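Local coordinates for protein aromatic amino acid aminotransferase I (Candida albicans WO-1, PDB 6HNB) that probably transfers the amino group of aromatic amino acids to 2-oxoglutarate, using pyridoxal 5'-phosphate, to give aromatic oxo-acids and glutamate, at residues T158-E163 against N179-T184. Numbering follows the deposited sequence.
Sequences TILVEE and NTVPVT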
ATOM      1  N   THR A 158       1.799  -5.451 -24.401  1.00 25.68           N
ATOM      2  CA  THR A 158       1.719  -4.036 -24.816  1.00 23.19           C
ATOM      3  C   THR A 158       0.450  -3.409 -24.227  1.00 20.85           C
ATOM      4  O   THR A 158      -0.604  -4.050 -24.243  1.00 19.74           O
ATOM      5  CB  THR A 158       1.771  -3.916 -26.343  1.00 22.52           C
ATOM      6  OG1 THR A 158       3.104  -4.245 -26.725  1.00 22.96           O
ATOM      7  CG2 THR A 158       1.422  -2.520 -26.797  1.00 22.92           C
ATOM      8  N   ILE A 159       0.580  -2.188 -23.722  1.00 19.41           N
ATOM      9  CA  ILE A 159      -0.558  -1.289 -23.417  1.00 18.25           C
ATOM     10  C   ILE A 159      -0.410  -0.050 -24.306  1.00 18.90           C
ATOM     11  O   ILE A 159       0.725   0.257 -24.768  1.00 19.90           O
ATOM     12  CB  ILE A 159      -0.636  -0.924 -21.915  1.00 18.48           C
ATOM     13  CG1 ILE A 159       0.568  -0.098 -21.444  1.00 18.71           C
ATOM     14  CG2 ILE A 159      -0.841  -2.172 -21.065  1.00 17.89           C
ATOM     15  CD1 ILE A 159       0.420   0.517 -20.055  1.00 16.93           C
ATOM     16  N   LEU A 160      -1.518   0.657 -24.505  1.00 18.01           N
ATOM     17  CA  LEU A 160      -1.543   1.946 -25.228  1.00 19.22           C
ATOM     18  C   LEU A 160      -1.519   3.030 -24.151  1.00 17.84           C
ATOM     19  O   LEU A 160      -2.261   2.860 -23.174  1.00 15.67           O
ATOM     20  CB  LEU A 160      -2.809   2.032 -26.084  1.00 19.85           C
ATOM     21  CG  LEU A 160      -2.957   0.987 -27.198  1.00 23.18           C
ATOM     22  CD1 LEU A 160      -4.203   1.239 -28.024  1.00 23.20           C
ATOM     23  CD2 LEU A 160      -1.755   0.988 -28.120  1.00 25.38           C
ATOM     24  N   VAL A 161      -0.696   4.061 -24.321  1.00 16.46           N
ATOM     25  CA  VAL A 161      -0.643   5.246 -23.414  1.00 17.51           C
ATOM     26  C   VAL A 161      -0.712   6.516 -24.264  1.00 18.76           C
ATOM     27  O   VAL A 161      -0.434   6.447 -25.469  1.00 17.59           O
ATOM     28  CB  VAL A 161       0.617   5.263 -22.524  1.00 19.10           C
ATOM     29  CG1 VAL A 161       0.750   4.015 -21.652  1.00 19.64           C
ATOM     30  CG2 VAL A 161       1.891   5.469 -23.333  1.00 18.72           C
ATOM     31  N   GLU A 162      -1.139   7.616 -23.648  1.00 17.67           N
ATOM     32  CA  GLU A 162      -1.086   8.974 -24.228  1.00 17.39           C
ATOM     33  C   GLU A 162       0.388   9.291 -24.530  1.00 17.73           C
ATOM     34  O   GLU A 162       1.291   8.935 -23.749  1.00 18.24           O
ATOM     35  CB  GLU A 162      -1.786   9.951 -23.283  1.00 16.20           C
ATOM     36  CG  GLU A 162      -3.292   9.718 -23.224  1.00 16.37           C
ATOM     37  CD  GLU A 162      -4.048  10.123 -21.962  1.00 15.84           C
ATOM     38  OE1 GLU A 162      -3.479  10.031 -20.852  1.00 15.72           O
ATOM     39  OE2 GLU A 162      -5.235  10.496 -22.105  1.00 15.27           O
ATOM     40  N   GLU A 163       0.608   9.942 -25.658  1.00 17.70           N
ATOM     41  CA  GLU A 163       1.921  10.243 -26.274  1.00 19.38           C
ATOM     42  C   GLU A 163       2.775  10.988 -25.254  1.00 18.32           C
ATOM     43  O   GLU A 163       4.004  10.801 -25.215  1.00 17.81           O
ATOM     44  CB  GLU A 163       1.545  10.997 -27.554  1.00 22.62           C
ATOM     45  CG  GLU A 163       2.534  11.982 -28.039  1.00 27.33           C
ATOM     46  CD  GLU A 163       2.256  12.464 -29.444  1.00 27.33           C
ATOM     47  OE1 GLU A 163       1.101  12.902 -29.748  1.00 22.96           O
ATOM     48  OE2 GLU A 163       3.210  12.430 -30.209  1.00 33.59           O
ATOM     49  N   ASN A 179       5.246  -2.983 -22.460  1.00 18.49           N
ATOM     50  CA  ASN A 179       5.557  -2.015 -23.538  1.00 18.37           C
ATOM     51  C   ASN A 179       4.476  -0.926 -23.505  1.00 16.63           C
ATOM     52  O   ASN A 179       3.287  -1.293 -23.397  1.00 16.79           O
ATOM     53  CB  ASN A 179       5.638  -2.734 -24.890  1.00 18.58           C
ATOM     54  CG  ASN A 179       6.778  -3.735 -24.942  1.00 19.31           C
ATOM     55  OD1 ASN A 179       7.950  -3.377 -24.786  1.00 19.50           O
ATOM     56  ND2 ASN A 179       6.441  -4.986 -25.176  1.00 19.11           N
ATOM     57  N   THR A 180       4.877   0.345 -23.584  1.00 17.87           N
ATOM     58  CA  THR A 180       3.965   1.525 -23.604  1.00 17.59           C
ATOM     59  C   THR A 180       4.006   2.163 -24.992  1.00 19.08           C
ATOM     60  O   THR A 180       4.886   2.999 -25.237  1.00 22.58           O
ATOM     61  CB  THR A 180       4.325   2.511 -22.489  1.00 16.52           C
ATOM     62  OG1 THR A 180       5.659   3.011 -22.649  1.00 16.82           O
ATOM     63  CG2 THR A 180       4.213   1.868 -21.131  1.00 17.11           C
ATOM     64  N   VAL A 181       3.099   1.760 -25.870  1.00 19.29           N
ATOM     65  CA  VAL A 181       2.963   2.324 -27.238  1.00 19.73           C
ATOM     66  C   VAL A 181       2.179   3.630 -27.164  1.00 19.75           C
ATOM     67  O   VAL A 181       1.071   3.661 -26.641  1.00 19.55           O
ATOM     68  CB  VAL A 181       2.321   1.317 -28.197  1.00 19.98           C
ATOM     69  CG1 VAL A 181       1.976   1.966 -29.532  1.00 19.92           C
ATOM     70  CG2 VAL A 181       3.267   0.134 -28.385  1.00 21.78           C
ATOM     71  N   PRO A 182       2.804   4.747 -27.593  1.00 20.36           N
ATOM     72  CA  PRO A 182       2.200   6.073 -27.482  1.00 19.75           C
ATOM     73  C   PRO A 182       1.094   6.281 -28.518  1.00 20.82           C
ATOM     74  O   PRO A 182       1.215   5.830 -29.641  1.00 20.58           O
ATOM     75  CB  PRO A 182       3.353   7.048 -27.709  1.00 19.70           C
ATOM     76  CG  PRO A 182       4.380   6.241 -28.515  1.00 20.47           C
ATOM     77  CD  PRO A 182       4.189   4.793 -28.118  1.00 20.14           C
ATOM     78  N   VAL A 183       0.018   6.900 -28.072  1.00 20.10           N
ATOM     79  CA  VAL A 183      -1.159   7.252 -28.908  1.00 20.23           C
ATOM     80  C   VAL A 183      -1.102   8.754 -29.186  1.00 19.61           C
ATOM     81  O   VAL A 183      -0.995   9.563 -28.218  1.00 18.33           O
ATOM     82  CB  VAL A 183      -2.453   6.857 -28.188  1.00 20.21           C
ATOM     83  CG1 VAL A 183      -3.669   7.375 -28.913  1.00 21.29           C
ATOM     84  CG2 VAL A 183      -2.543   5.353 -28.031  1.00 21.66           C
ATOM     85  N   THR A 184      -1.267   9.138 -30.450  1.00 20.04           N
ATOM     86  CA  THR A 184      -1.073  10.538 -30.905  1.00 19.86           C
ATOM     87  C   THR A 184      -2.137  11.434 -30.283  1.00 18.10           C
ATOM     88  O   THR A 184      -3.304  11.055 -30.246  1.00 18.40           O
ATOM     89  CB  THR A 184      -1.060  10.618 -32.432  1.00 22.75           C
ATOM     90  OG1 THR A 184      -0.005   9.746 -32.836  1.00 24.72           O
ATOM     91  CG2 THR A 184      -0.817  12.025 -32.939  1.00 22.70           C
TER
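Asn179 opens the pairing: its backbone O accepts Ile159 N in an almost straight bond of 2.9 Å. Its side chain takes the same face of the sheet as Thr158. The two side chains meet at a slant, with Thr158 OG1 3.5 Å from Asn179 CB, a van der Waals contact. Thr180 points to the other face. Its CG2 runs beside Ile159, and Thr180 CB packs on both methyls of Val161, 3.9 Å from Val161 CG2. Leu170 of helix 167-175 covers Thr180 and Val161. Val181 uses both backbone polar atoms. Its N binds Ile159 O at 3.0 Å, and its O accepts Val161 N. On the face shared with Thr158 and Leu160, its two methyls part. CG1, anti to the backbone N (chi1 171°), lies beside Leu160 CD2, while CG2 meets Thr158 CG2 at 3.6 Å. Helix 192-200 packs on Leu160.

The two strands are parallel neighbours in a right-handed beta-alpha-beta unit, with helix 167-175 as the crossover. They belong to the mixed central sheet of the large, cofactor-binding domain of a fold-type I aminotransferase. Strand 209-212 flanks 158-162 on its other edge.

Pro182, paired with Val161, sets its CA against Val161 O in a C-H...O contact. Its backbone N lies on the edge turned from strand 158-162, so the missing N-H costs this pairing no bond. Pro182 CB lies against Glu163 CA. Val183 N gives a short, bent bond to the same Val161 O (2.7 Å, 141° at the hydrogen). Val183 CG2 reaches Leu160 CB. The partner of Val183 in register, Glu162, turns away; its carboxylate is hydrogen-bonded to Thr212, Ile213 and Gln217, and its side chain lies about 7 Å from that of Asn218, which binds pyridoxal 5'-phosphate. Glu163 N gives Val183 O a weak bond. At Thr184 the extended Glu163 side chain comes alongside, with OE1 3.4 Å from Thr184 CA and hydrogen-bonded to Met185 N.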